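Local atomic coordinates of tyrosinase (Burkholderia thailandensis, PDB entry 5ZRD), a protein that catalyses the copper-dependent hydroxylation of monophenols and, as tyrosinases do, probably oxidises the resulting catechols to quinones. Residues L42-P47 with L154-S159; E59-R64 with E306-G311; G236-Y241 with G403-A408. All coordinates share one frame; numbering follows the deposited sequence.

Contact 1 of 3, residues L42-P47 with L154-S159; sequences LPPSDP and LPVALS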
ATOM      1  N   LEU A  42      36.840 -16.598   0.012  1.00 45.75           N
ATOM      2  CA  LEU A  42      35.958 -17.012  -1.064  1.00 46.49           C
ATOM      3  C   LEU A  42      35.157 -15.804  -1.540  1.00 45.13           C
ATOM      4  O   LEU A  42      34.865 -14.960  -0.769  1.00 39.81           O
ATOM      5  CB  LEU A  42      35.046 -18.145  -0.581  1.00 48.40           C
ATOM      6  CG  LEU A  42      35.753 -19.494  -0.452  1.00 53.62           C
ATOM      7  CD1 LEU A  42      34.979 -20.440   0.458  1.00 54.51           C
ATOM      8  CD2 LEU A  42      35.982 -20.121  -1.835  1.00 49.74           C
ATOM      9  N   PRO A  43      34.808 -15.745  -2.825  1.00 50.14           N
ATOM     10  CA  PRO A  43      33.968 -14.646  -3.290  1.00 48.61           C
ATOM     11  C   PRO A  43      32.648 -14.534  -2.508  1.00 50.08           C
ATOM     12  O   PRO A  43      32.104 -15.546  -2.076  1.00 44.16           O
ATOM     13  CB  PRO A  43      33.596 -14.972  -4.746  1.00 47.51           C
ATOM     14  CG  PRO A  43      33.916 -16.444  -4.899  1.00 47.60           C
ATOM     15  CD  PRO A  43      35.041 -16.700  -3.918  1.00 50.89           C
ATOM     16  N   PRO A  44      32.100 -13.320  -2.414  1.00 49.68           N
ATOM     17  CA  PRO A  44      30.871 -13.060  -1.663  1.00 52.10           C
ATOM     18  C   PRO A  44      29.604 -13.708  -2.263  1.00 54.62           C
ATOM     19  O   PRO A  44      28.619 -13.908  -1.530  1.00 50.61           O
ATOM     20  CB  PRO A  44      30.782 -11.528  -1.608  1.00 54.27           C
ATOM     21  CG  PRO A  44      31.598 -11.056  -2.794  1.00 54.43           C
ATOM     22  CD  PRO A  44      32.677 -12.093  -2.977  1.00 49.83           C
ATOM     23  N   SER A  45      29.626 -14.113  -3.534  1.00 56.36           N
ATOM     24  CA  SER A  45      28.444 -14.790  -4.147  1.00 55.43           C
ATOM     25  C   SER A  45      28.431 -16.289  -3.803  1.00 48.25           C
ATOM     26  O   SER A  45      27.526 -16.972  -4.187  1.00 43.94           O
ATOM     27  CB  SER A  45      28.442 -14.612  -5.643  1.00 54.07           C
ATOM     28  OG  SER A  45      29.478 -15.399  -6.209  1.00 46.24           O
ATOM     29  N   ASP A  46      29.463 -16.786  -3.125  1.00 44.71           N
ATOM     30  CA  ASP A  46      29.594 -18.191  -2.774  1.00 44.60           C
ATOM     31  C   ASP A  46      28.888 -18.468  -1.404  1.00 45.91           C
ATOM     32  O   ASP A  46      29.227 -17.860  -0.381  1.00 38.78           O
ATOM     33  CB  ASP A  46      31.113 -18.544  -2.743  1.00 41.81           C
ATOM     34  CG  ASP A  46      31.397 -20.034  -2.513  1.00 45.58           C
ATOM     35  OD1 ASP A  46      30.497 -20.753  -2.056  1.00 52.14           O
ATOM     36  OD2 ASP A  46      32.524 -20.509  -2.788  1.00 44.00           O
ATOM     37  N   PRO A  47      27.954 -19.438  -1.366  1.00 49.23           N
ATOM     38  CA  PRO A  47      27.143 -19.633  -0.152  1.00 46.39           C
ATOM     39  C   PRO A  47      27.951 -20.068   1.078  1.00 43.56           C
ATOM     40  O   PRO A  47      27.422 -20.051   2.181  1.00 44.90           O
ATOM     41  CB  PRO A  47      26.140 -20.739  -0.518  1.00 50.94           C
ATOM     42  CG  PRO A  47      26.099 -20.705  -2.025  1.00 50.29           C
ATOM     43  CD  PRO A  47      27.544 -20.435  -2.379  1.00 48.76           C
ATOM     44  N   LEU A 154      34.642  -6.034   4.905  1.00 34.76           N
ATOM     45  CA  LEU A 154      33.589  -6.396   4.005  1.00 34.46           C
ATOM     46  C   LEU A 154      34.126  -6.357   2.564  1.00 39.22           C
ATOM     47  O   LEU A 154      34.718  -5.370   2.181  1.00 36.93           O
ATOM     48  CB  LEU A 154      32.447  -5.402   4.208  1.00 34.85           C
ATOM     49  CG  LEU A 154      31.732  -5.473   5.559  1.00 38.13           C
ATOM     50  CD1 LEU A 154      30.640  -4.418   5.647  1.00 39.14           C
ATOM     51  CD2 LEU A 154      31.144  -6.854   5.780  1.00 34.93           C
ATOM     52  N   PRO A 155      33.924  -7.435   1.772  1.00 40.78           N
ATOM     53  CA  PRO A 155      34.366  -7.442   0.353  1.00 39.98           C
ATOM     54  C   PRO A 155      33.491  -6.602  -0.595  1.00 41.93           C
ATOM     55  O   PRO A 155      33.962  -6.165  -1.641  1.00 45.88           O
ATOM     56  CB  PRO A 155      34.257  -8.916  -0.068  1.00 38.39           C
ATOM     57  CG  PRO A 155      33.142  -9.444   0.800  1.00 40.47           C
ATOM     58  CD  PRO A 155      33.394  -8.769   2.133  1.00 39.03           C
ATOM     59  N   VAL A 156      32.213  -6.456  -0.244  1.00 41.43           N
ATOM     60  CA  VAL A 156      31.272  -5.601  -0.923  1.00 38.87           C
ATOM     61  C   VAL A 156      30.515  -4.853   0.159  1.00 40.32           C
ATOM     62  O   VAL A 156      30.616  -5.206   1.334  1.00 37.53           O
ATOM     63  CB  VAL A 156      30.279  -6.377  -1.804  1.00 42.33           C
ATOM     64  CG1 VAL A 156      30.980  -7.081  -2.952  1.00 49.67           C
ATOM     65  CG2 VAL A 156      29.478  -7.365  -0.985  1.00 42.66           C
ATOM     66  N   ALA A 157      29.741  -3.871  -0.269  1.00 38.71           N
ATOM     67  CA  ALA A 157      29.017  -3.033   0.655  1.00 41.81           C
ATOM     68  C   ALA A 157      27.721  -3.733   1.071  1.00 38.89           C
ATOM     69  O   ALA A 157      27.140  -4.481   0.336  1.00 38.04           O
ATOM     70  CB  ALA A 157      28.729  -1.686   0.034  1.00 44.27           C
ATOM     71  N   LEU A 158      27.324  -3.468   2.289  1.00 39.51           N
ATOM     72  CA  LEU A 158      25.985  -3.691   2.720  1.00 40.03           C
ATOM     73  C   LEU A 158      25.211  -2.454   2.308  1.00 36.42           C
ATOM     74  O   LEU A 158      25.383  -1.406   2.905  1.00 32.90           O
ATOM     75  CB  LEU A 158      25.951  -3.838   4.241  1.00 38.25           C
ATOM     76  CG  LEU A 158      26.553  -5.127   4.783  1.00 38.94           C
ATOM     77  CD1 LEU A 158      26.651  -5.065   6.296  1.00 37.19           C
ATOM     78  CD2 LEU A 158      25.717  -6.319   4.348  1.00 41.30           C
ATOM     79  N   SER A 159      24.388  -2.586   1.301  1.00 32.88           N
ATOM     80  CA  SER A 159      23.703  -1.423   0.816  1.00 36.11           C
ATOM     81  C   SER A 159      22.388  -1.823   0.141  1.00 33.71           C
ATOM     82  O   SER A 159      22.375  -2.729  -0.634  1.00 36.43           O
ATOM     83  CB  SER A 159      24.625  -0.675  -0.136  1.00 37.65           C
ATOM     84  OG  SER A 159      23.893  -0.016  -1.155  1.00 34.03           O
TER
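Pro44 is the hub of this contact: its pyrrolidine ring is laid against both Pro155 and Val156, and the 108 Å² buried between 42-47 and 154-159 falls on these three residues. Two neighbouring carbons of the ring share the work. CB of Pro44 meets the ring corner CG of Pro155 at 4.0 Å, and CG of Pro44 reaches CG1 of Val156, also at 4.0 Å. The approach is apolar on both sides. Val156 crosses the proline at a slant and offers one methyl of its fork: with chi1 at -65°, CG1 stands anti to the carbonyl carbon, and this rotation directs it to the ring. The backbones keep their distance, 6.9 Å between CA of Pro44 and CA of Pro155, so ring carbons and a methyl fill the gap.

Pro44 is held in place by its own loop. It occupies the second position of a type I beta turn from Pro43 to Asp46, where the ring-restricted phi of proline fits well, and the turn is closed by Asp46 N to Pro43 O at 3.1 Å. Just beyond, Asp46 OD1 accepts from Lys48 N, an Asx turn, and Ser49 adds a bond to Asp46 O. On the other segment, backbone bonds of Leu154 to Gly174 and Tyr175 and of Leu158 to Lys171 fasten the loop that carries Pro155 and Val156. Phe51 of helix 50-57 touches all three contact residues as well as Leu154, so the two loops meet beside a shared aromatic. Away from the copper site, this is surface packing of two loops, one of them built on a type I beta turn with proline at its second position, in the connection between helices 27-41 and 50-57.

Contact 2 of 3, residues E59-R64 with E306-G311; sequences EPFQYR and ENNTAG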
ATOM      1  N   GLU A  59      21.687  -8.488   8.202  1.00 32.90           N
ATOM      2  CA  GLU A  59      21.858  -7.819   6.943  1.00 32.86           C
ATOM      3  C   GLU A  59      22.866  -8.607   6.112  1.00 30.22           C
ATOM      4  O   GLU A  59      23.818  -9.115   6.661  1.00 34.96           O
ATOM      5  CB  GLU A  59      22.388  -6.404   7.152  1.00 32.33           C
ATOM      6  CG  GLU A  59      21.458  -5.467   7.907  1.00 31.45           C
ATOM      7  CD  GLU A  59      22.171  -4.169   8.252  1.00 31.59           C
ATOM      8  OE1 GLU A  59      23.090  -3.819   7.527  1.00 33.88           O
ATOM      9  OE2 GLU A  59      21.813  -3.515   9.222  1.00 34.65           O
ATOM     10  N   PRO A  60      22.692  -8.693   4.802  1.00 33.77           N
ATOM     11  CA  PRO A  60      21.694  -7.972   4.024  1.00 34.67           C
ATOM     12  C   PRO A  60      20.295  -8.562   4.194  1.00 34.55           C
ATOM     13  O   PRO A  60      20.132  -9.793   4.283  1.00 40.86           O
ATOM     14  CB  PRO A  60      22.102  -8.111   2.549  1.00 34.77           C
ATOM     15  CG  PRO A  60      23.013  -9.304   2.527  1.00 36.66           C
ATOM     16  CD  PRO A  60      23.593  -9.446   3.927  1.00 36.32           C
ATOM     17  N   PHE A  61      19.349  -7.634   4.240  1.00 33.40           N
ATOM     18  CA  PHE A  61      17.988  -7.915   4.568  1.00 34.07           C
ATOM     19  C   PHE A  61      17.168  -8.196   3.300  1.00 34.96           C
ATOM     20  O   PHE A  61      17.482  -7.665   2.282  1.00 33.58           O
ATOM     21  CB  PHE A  61      17.342  -6.716   5.269  1.00 29.57           C
ATOM     22  CG  PHE A  61      17.762  -6.435   6.696  1.00 32.85           C
ATOM     23  CD1 PHE A  61      18.046  -7.462   7.591  1.00 32.90           C
ATOM     24  CD2 PHE A  61      17.741  -5.141   7.182  1.00 27.94           C
ATOM     25  CE1 PHE A  61      18.355  -7.192   8.913  1.00 31.19           C
ATOM     26  CE2 PHE A  61      18.044  -4.879   8.506  1.00 30.37           C
ATOM     27  CZ  PHE A  61      18.359  -5.900   9.366  1.00 30.50           C
ATOM     28  N   GLN A  62      16.098  -8.994   3.432  1.00 34.53           N
ATOM     29  CA  GLN A  62      14.925  -8.905   2.598  1.00 36.81           C
ATOM     30  C   GLN A  62      13.858  -8.034   3.276  1.00 34.97           C
ATOM     31  O   GLN A  62      13.736  -8.051   4.463  1.00 38.10           O
ATOM     32  CB  GLN A  62      14.343 -10.291   2.377  1.00 39.11           C
ATOM     33  CG  GLN A  62      15.310 -11.229   1.686  1.00 44.26           C
ATOM     34  CD  GLN A  62      14.683 -12.577   1.439  1.00 49.58           C
ATOM     35  OE1 GLN A  62      15.308 -13.601   1.706  1.00 56.43           O
ATOM     36  NE2 GLN A  62      13.439 -12.579   0.959  1.00 48.50           N
ATOM     37  N   TYR A  63      13.080  -7.296   2.499  1.00 35.08           N
ATOM     38  CA  TYR A  63      12.122  -6.368   3.009  1.00 34.86           C
ATOM     39  C   TYR A  63      10.702  -6.800   2.647  1.00 38.09           C
ATOM     40  O   TYR A  63      10.480  -7.596   1.752  1.00 36.61           O
ATOM     41  CB  TYR A  63      12.383  -4.978   2.434  1.00 36.98           C
ATOM     42  CG  TYR A  63      13.709  -4.418   2.866  1.00 42.47           C
ATOM     43  CD1 TYR A  63      13.871  -3.850   4.124  1.00 42.91           C
ATOM     44  CD2 TYR A  63      14.818  -4.498   2.035  1.00 43.88           C
ATOM     45  CE1 TYR A  63      15.102  -3.363   4.538  1.00 43.60           C
ATOM     46  CE2 TYR A  63      16.048  -3.997   2.428  1.00 41.30           C
ATOM     47  CZ  TYR A  63      16.191  -3.447   3.689  1.00 42.23           C
ATOM     48  OH  TYR A  63      17.402  -2.984   4.078  1.00 43.89           O
ATOM     49  N   ARG A  64       9.777  -6.244   3.411  1.00 39.95           N
ATOM     50  CA  ARG A  64       8.351  -6.313   3.163  1.00 40.91           C
ATOM     51  C   ARG A  64       7.869  -4.872   2.940  1.00 40.29           C
ATOM     52  O   ARG A  64       7.350  -4.167   3.868  1.00 36.25           O
ATOM     53  CB  ARG A  64       7.634  -6.997   4.334  1.00 40.69           C
ATOM     54  CG  ARG A  64       8.029  -8.455   4.570  1.00 39.47           C
ATOM     55  CD  ARG A  64       7.502  -8.970   5.907  1.00 35.62           C
ATOM     56  NE  ARG A  64       8.044 -10.258   6.287  1.00 34.53           N
ATOM     57  CZ  ARG A  64       7.352 -11.390   6.384  1.00 35.95           C
ATOM     58  NH1 ARG A  64       6.079 -11.406   6.028  1.00 34.18           N
ATOM     59  NH2 ARG A  64       7.945 -12.501   6.819  1.00 31.94           N
ATOM     60  N   GLU A 306      24.084  -5.443  18.257  1.00 27.40           N
ATOM     61  CA  GLU A 306      22.759  -5.496  17.696  1.00 26.25           C
ATOM     62  C   GLU A 306      22.743  -6.652  16.672  1.00 30.45           C
ATOM     63  O   GLU A 306      23.801  -7.156  16.241  1.00 28.16           O
ATOM     64  CB  GLU A 306      22.391  -4.197  16.971  1.00 26.75           C
ATOM     65  CG  GLU A 306      21.878  -3.071  17.873  1.00 27.83           C
ATOM     66  CD  GLU A 306      22.871  -2.331  18.774  1.00 26.38           C
ATOM     67  OE1 GLU A 306      24.084  -2.421  18.551  1.00 25.63           O
ATOM     68  OE2 GLU A 306      22.401  -1.654  19.713  1.00 26.00           O
ATOM     69  N   ASN A 307      21.563  -7.102  16.274  1.00 27.30           N
ATOM     70  CA  ASN A 307      21.501  -8.292  15.478  1.00 28.63           C
ATOM     71  C   ASN A 307      21.862  -7.961  14.015  1.00 31.78           C
ATOM     72  O   ASN A 307      22.140  -8.859  13.226  1.00 29.89           O
ATOM     73  CB  ASN A 307      20.145  -8.959  15.633  1.00 30.65           C
ATOM     74  CG  ASN A 307      20.041  -9.798  16.888  1.00 34.04           C
ATOM     75  OD1 ASN A 307      18.976  -9.856  17.502  1.00 39.82           O
ATOM     76  ND2 ASN A 307      21.129 -10.437  17.286  1.00 33.31           N
ATOM     77  N   ASN A 308      21.901  -6.681  13.648  1.00 33.38           N
ATOM     78  CA  ASN A 308      21.997  -6.279  12.224  1.00 30.39           C
ATOM     79  C   ASN A 308      23.239  -6.873  11.547  1.00 29.39           C
ATOM     80  O   ASN A 308      23.127  -7.525  10.518  1.00 25.52           O
ATOM     81  CB  ASN A 308      22.021  -4.762  12.099  1.00 31.59           C
ATOM     82  CG  ASN A 308      20.696  -4.151  12.458  1.00 28.93           C
ATOM     83  OD1 ASN A 308      19.940  -3.690  11.591  1.00 30.10           O
ATOM     84  ND2 ASN A 308      20.388  -4.230  13.728  1.00 28.35           N
ATOM     85  N   THR A 309      24.411  -6.684  12.151  1.00 30.07           N
ATOM     86  CA  THR A 309      25.670  -7.093  11.534  1.00 30.24           C
ATOM     87  C   THR A 309      26.558  -7.868  12.511  1.00 30.74           C
ATOM     88  O   THR A 309      27.718  -8.131  12.225  1.00 32.61           O
ATOM     89  CB  THR A 309      26.439  -5.861  11.022  1.00 36.17           C
ATOM     90  OG1 THR A 309      26.684  -4.907  12.068  1.00 33.75           O
ATOM     91  CG2 THR A 309      25.680  -5.164   9.919  1.00 38.59           C
ATOM     92  N   ALA A 310      26.034  -8.307  13.637  1.00 33.14           N
ATOM     93  CA  ALA A 310      26.845  -9.120  14.574  1.00 29.40           C
ATOM     94  C   ALA A 310      27.448 -10.341  13.879  1.00 27.33           C
ATOM     95  O   ALA A 310      28.527 -10.797  14.223  1.00 25.49           O
ATOM     96  CB  ALA A 310      25.982  -9.574  15.711  1.00 29.73           C
ATOM     97  N   GLY A 311      26.719 -10.914  12.936  1.00 32.55           N
ATOM     98  CA  GLY A 311      27.222 -12.124  12.256  1.00 33.27           C
ATOM     99  C   GLY A 311      28.476 -11.862  11.425  1.00 33.19           C
ATOM    100  O   GLY A 311      29.129 -12.815  11.031  1.00 30.09           O
TER
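Glu59 and Asn308 meet through a backbone bond and again through their side chains. The hydrogen bond from Glu59 N to Asn308 O measures 2.9 Å and is almost straight, with 176° at the hydrogen; the donor lies in the carbonyl plane. It tethers the two loops where they run closest, with 5.5 Å between CA of Glu59 and CA of Asn308.

Among the polar ends, OE2 of the Glu59 carboxylate is the oxygen that reaches the side-chain amide of Asn308, the two flat groups turned nearly at right angles, 84° apart. An extended chain beyond CG carries the carboxylate there. Thr309 sends its hydroxyl elsewhere, to Asp303 OD2, and offers its methyl across the contact.

These loops flank the type 3 dicopper centre of the tyrosinase central domain. Residues 59-64 follow helix 50-57, which carries the copper ligand His57, while Asn307 lines the pocket of the bound oxygen atom and its O makes a weak hydrogen bond with His57 ND1. The tether at Asn308 thus adjoins a second-shell contact to a copper-binding imidazole.

Van der Waals contacts complete the junction. CG2 of Thr309 rests over the face of the Glu59 carboxylate, 3.8 Å from OE1 of Glu59. The aliphatic part of Glu59 has a second neighbour in its own loop: its CG sits 3.4 Å above the plane of the Phe61 ring, over the centre, with the cis peptide before Pro60 between them in the chain. The outer edge of that ring, at CZ and CE2, is directed at the Asn308 amide, whose plane is tilted 63° from it. Trp79 and Tyr169 both pack edge-to-face with Phe61, and Tyr169 also touches Glu59.

Contact 3 of 3, residues G236-Y241 with G403-A408; sequences GVYAKY and GSLDDA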
ATOM      1  N   GLY A 236      25.992 -11.584  37.835  1.00 32.83           N
ATOM      2  CA  GLY A 236      26.792 -11.485  36.626  1.00 34.88           C
ATOM      3  C   GLY A 236      26.365 -12.487  35.549  1.00 35.73           C
ATOM      4  O   GLY A 236      25.420 -13.238  35.722  1.00 31.26           O
ATOM      5  N   VAL A 237      27.075 -12.476  34.422  1.00 35.82           N
ATOM      6  CA  VAL A 237      26.761 -13.381  33.339  1.00 35.11           C
ATOM      7  C   VAL A 237      27.112 -14.807  33.753  1.00 33.25           C
ATOM      8  O   VAL A 237      26.463 -15.732  33.303  1.00 31.34           O
ATOM      9  CB  VAL A 237      27.485 -13.003  32.036  1.00 34.65           C
ATOM     10  CG1 VAL A 237      27.108 -13.974  30.919  1.00 32.89           C
ATOM     11  CG2 VAL A 237      27.175 -11.563  31.657  1.00 32.03           C
ATOM     12  N   TYR A 238      28.099 -14.974  34.627  1.00 28.07           N
ATOM     13  CA  TYR A 238      28.443 -16.303  35.078  1.00 30.73           C
ATOM     14  C   TYR A 238      27.245 -16.970  35.770  1.00 31.61           C
ATOM     15  O   TYR A 238      26.797 -18.114  35.392  1.00 27.67           O
ATOM     16  CB  TYR A 238      29.668 -16.250  35.992  1.00 32.91           C
ATOM     17  CG  TYR A 238      30.075 -17.578  36.570  1.00 31.56           C
ATOM     18  CD1 TYR A 238      29.484 -18.079  37.722  1.00 32.67           C
ATOM     19  CD2 TYR A 238      31.055 -18.347  35.958  1.00 32.02           C
ATOM     20  CE1 TYR A 238      29.874 -19.306  38.255  1.00 34.33           C
ATOM     21  CE2 TYR A 238      31.450 -19.572  36.478  1.00 31.49           C
ATOM     22  CZ  TYR A 238      30.863 -20.053  37.635  1.00 33.45           C
ATOM     23  OH  TYR A 238      31.263 -21.257  38.132  1.00 35.37           O
ATOM     24  N   ALA A 239      26.724 -16.261  36.768  1.00 29.58           N
ATOM     25  CA  ALA A 239      25.510 -16.700  37.470  1.00 32.66           C
ATOM     26  C   ALA A 239      24.356 -16.935  36.487  1.00 32.08           C
ATOM     27  O   ALA A 239      23.576 -17.851  36.695  1.00 29.10           O
ATOM     28  CB  ALA A 239      25.093 -15.672  38.492  1.00 35.56           C
ATOM     29  N   LYS A 240      24.178 -16.046  35.505  1.00 29.19           N
ATOM     30  CA  LYS A 240      23.030 -16.178  34.620  1.00 32.20           C
ATOM     31  C   LYS A 240      23.153 -17.459  33.767  1.00 29.90           C
ATOM     32  O   LYS A 240      22.175 -18.141  33.530  1.00 26.29           O
ATOM     33  CB  LYS A 240      22.908 -14.922  33.755  1.00 38.40           C
ATOM     34  CG  LYS A 240      22.196 -13.735  34.391  1.00 43.37           C
ATOM     35  CD  LYS A 240      21.476 -12.904  33.335  1.00 54.85           C
ATOM     36  CE  LYS A 240      20.743 -11.689  33.876  1.00 61.34           C
ATOM     37  NZ  LYS A 240      19.366 -12.031  34.309  1.00 65.37           N
ATOM     38  N   TYR A 241      24.369 -17.819  33.335  1.00 29.82           N
ATOM     39  CA  TYR A 241      24.598 -19.061  32.571  1.00 28.60           C
ATOM     40  C   TYR A 241      24.347 -20.293  33.452  1.00 29.23           C
ATOM     41  O   TYR A 241      23.712 -21.247  33.009  1.00 25.66           O
ATOM     42  CB  TYR A 241      26.005 -19.071  32.005  1.00 28.04           C
ATOM     43  CG  TYR A 241      26.191 -18.583  30.591  1.00 31.60           C
ATOM     44  CD1 TYR A 241      25.355 -19.002  29.562  1.00 34.03           C
ATOM     45  CD2 TYR A 241      27.285 -17.799  30.249  1.00 29.82           C
ATOM     46  CE1 TYR A 241      25.544 -18.575  28.253  1.00 33.25           C
ATOM     47  CE2 TYR A 241      27.497 -17.390  28.944  1.00 29.52           C
ATOM     48  CZ  TYR A 241      26.630 -17.780  27.939  1.00 32.07           C
ATOM     49  OH  TYR A 241      26.837 -17.417  26.636  1.00 33.18           O
ATOM     50  N   GLY A 403      34.357 -28.579  29.347  1.00 43.88           N
ATOM     51  CA  GLY A 403      34.520 -27.181  29.703  1.00 40.46           C
ATOM     52  C   GLY A 403      33.687 -26.798  30.906  1.00 39.61           C
ATOM     53  O   GLY A 403      32.994 -27.627  31.490  1.00 38.81           O
ATOM     54  N   SER A 404      33.744 -25.520  31.247  1.00 35.79           N
ATOM     55  CA  SER A 404      33.120 -24.994  32.452  1.00 34.75           C
ATOM     56  C   SER A 404      31.624 -25.362  32.499  1.00 35.40           C
ATOM     57  O   SER A 404      30.922 -25.387  31.477  1.00 39.80           O
ATOM     58  CB  SER A 404      33.347 -23.482  32.550  1.00 33.76           C
ATOM     59  OG  SER A 404      32.604 -22.748  31.584  1.00 31.85           O
ATOM     60  N   LEU A 405      31.154 -25.652  33.703  1.00 34.87           N
ATOM     61  CA  LEU A 405      29.750 -25.823  34.024  1.00 35.62           C
ATOM     62  C   LEU A 405      29.164 -27.118  33.445  1.00 34.26           C
ATOM     63  O   LEU A 405      27.927 -27.252  33.431  1.00 35.54           O
ATOM     64  CB  LEU A 405      28.940 -24.622  33.517  1.00 36.66           C
ATOM     65  CG  LEU A 405      29.389 -23.244  34.005  1.00 37.92           C
ATOM     66  CD1 LEU A 405      28.425 -22.164  33.516  1.00 38.28           C
ATOM     67  CD2 LEU A 405      29.498 -23.201  35.514  1.00 37.45           C
ATOM     68  N   ASP A 406      29.961 -28.074  33.005  1.00 32.86           N
ATOM     69  CA  ASP A 406      29.371 -29.366  32.572  1.00 37.40           C
ATOM     70  C   ASP A 406      28.521 -30.034  33.698  1.00 37.83           C
ATOM     71  O   ASP A 406      27.512 -30.694  33.449  1.00 40.04           O
ATOM     72  CB  ASP A 406      30.455 -30.339  32.124  1.00 39.76           C
ATOM     73  CG  ASP A 406      31.162 -29.919  30.821  1.00 45.06           C
ATOM     74  OD1 ASP A 406      30.591 -29.159  29.983  1.00 46.71           O
ATOM     75  OD2 ASP A 406      32.313 -30.379  30.639  1.00 41.54           O
ATOM     76  N   ASP A 407      28.925 -29.844  34.938  1.00 41.57           N
ATOM     77  CA  ASP A 407      28.382 -30.620  36.040  1.00 46.57           C
ATOM     78  C   ASP A 407      27.644 -29.706  37.031  1.00 46.95           C
ATOM     79  O   ASP A 407      28.167 -28.671  37.422  1.00 47.71           O
ATOM     80  CB  ASP A 407      29.527 -31.345  36.787  1.00 48.81           C
ATOM     81  CG  ASP A 407      30.386 -32.220  35.877  1.00 52.48           C
ATOM     82  OD1 ASP A 407      29.826 -32.922  34.996  1.00 48.74           O
ATOM     83  OD2 ASP A 407      31.640 -32.173  36.051  1.00 61.66           O
ATOM     84  N   ALA A 408      26.430 -30.117  37.402  1.00 53.86           N
ATOM     85  CA  ALA A 408      25.642 -29.555  38.502  1.00 51.64           C
ATOM     86  C   ALA A 408      26.333 -29.933  39.806  1.00 54.35           C
ATOM     87  O   ALA A 408      26.395 -31.110  40.099  1.00 62.84           O
ATOM     88  CB  ALA A 408      24.231 -30.116  38.472  1.00 46.27           C
TER
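Leu405 pushes its isobutyl fork against the flank of helix 237-244, overlapping the phenol end of Tyr238 with one methyl and the base of Tyr241 with the other. CD2 of Leu405 lies 3.7 Å from OH and 4.0 Å from CZ of Tyr238, approaching the ring obliquely. CD1 of Leu405 is 4.2 Å from CB of Tyr241. The tyrosines stand three residues apart on the helix, and Leu405 reaches both. Tyr238 has its ring anti to the backbone N (chi1 177°), which carries the far end of the phenol over to the leucine. Tyr241 contributes CB alone; its ring turns inward, where OH is hydrogen-bonded to Glu119.

The leucine is presented by a type II beta turn from Gly403 to Asp406, in which it takes the third position with a positive phi. The backbone bond closing the turn, Asp406 N to Gly403 O, is weak at 3.4 Å. A side-chain bond supplements it: Gly403 N donates to Asp406 OD2 at 3.0 Å and 168°, on the syn side of the carboxylate but 33° out of its plane. Ser404 OG ties the turn to Asp118 and Thr120, and Ser404 O accepts from Arg325 NH1. Thr120 touches Leu405 and both tyrosines, while Leu412 of helix 410-415 packs on Leu405 and Tyr238.

Farther in, the Tyr241 side chain touches Pro276 of helix 274-285 and His319, Val323 and Met326 of helix 315-334, and comes about 5 Å from the side chain of His277. The type II turn thus packs on helix 237-244, whose Tyr241 lies behind His277, in the shell around the copper ion that His277, His281 and His320 hold in the type 3 dicopper centre.

In the fold
Contact 1 is a surface contact, whereas contacts 2 and 3 are buried. Contacts 1 and 2 sit on the same side of the chain's centre and touch: Leu158 CD1 packs on Thr309 CG2 at 3.8 Å, and helix 50-57 joins segment 42-47 to segment 59-64. Contact 3 lies on the opposite side, its centre about 30 Å from that of contact 2. Chemistry follows place. The outer pair of loops meets through proline and valine carbons, the helix and turn of contact 3 through leucine and tyrosine, and contact 2 adds a backbone hydrogen bond and a carboxylate. Contacts 2 and 3 neighbour different copper ligands, His57 and His277.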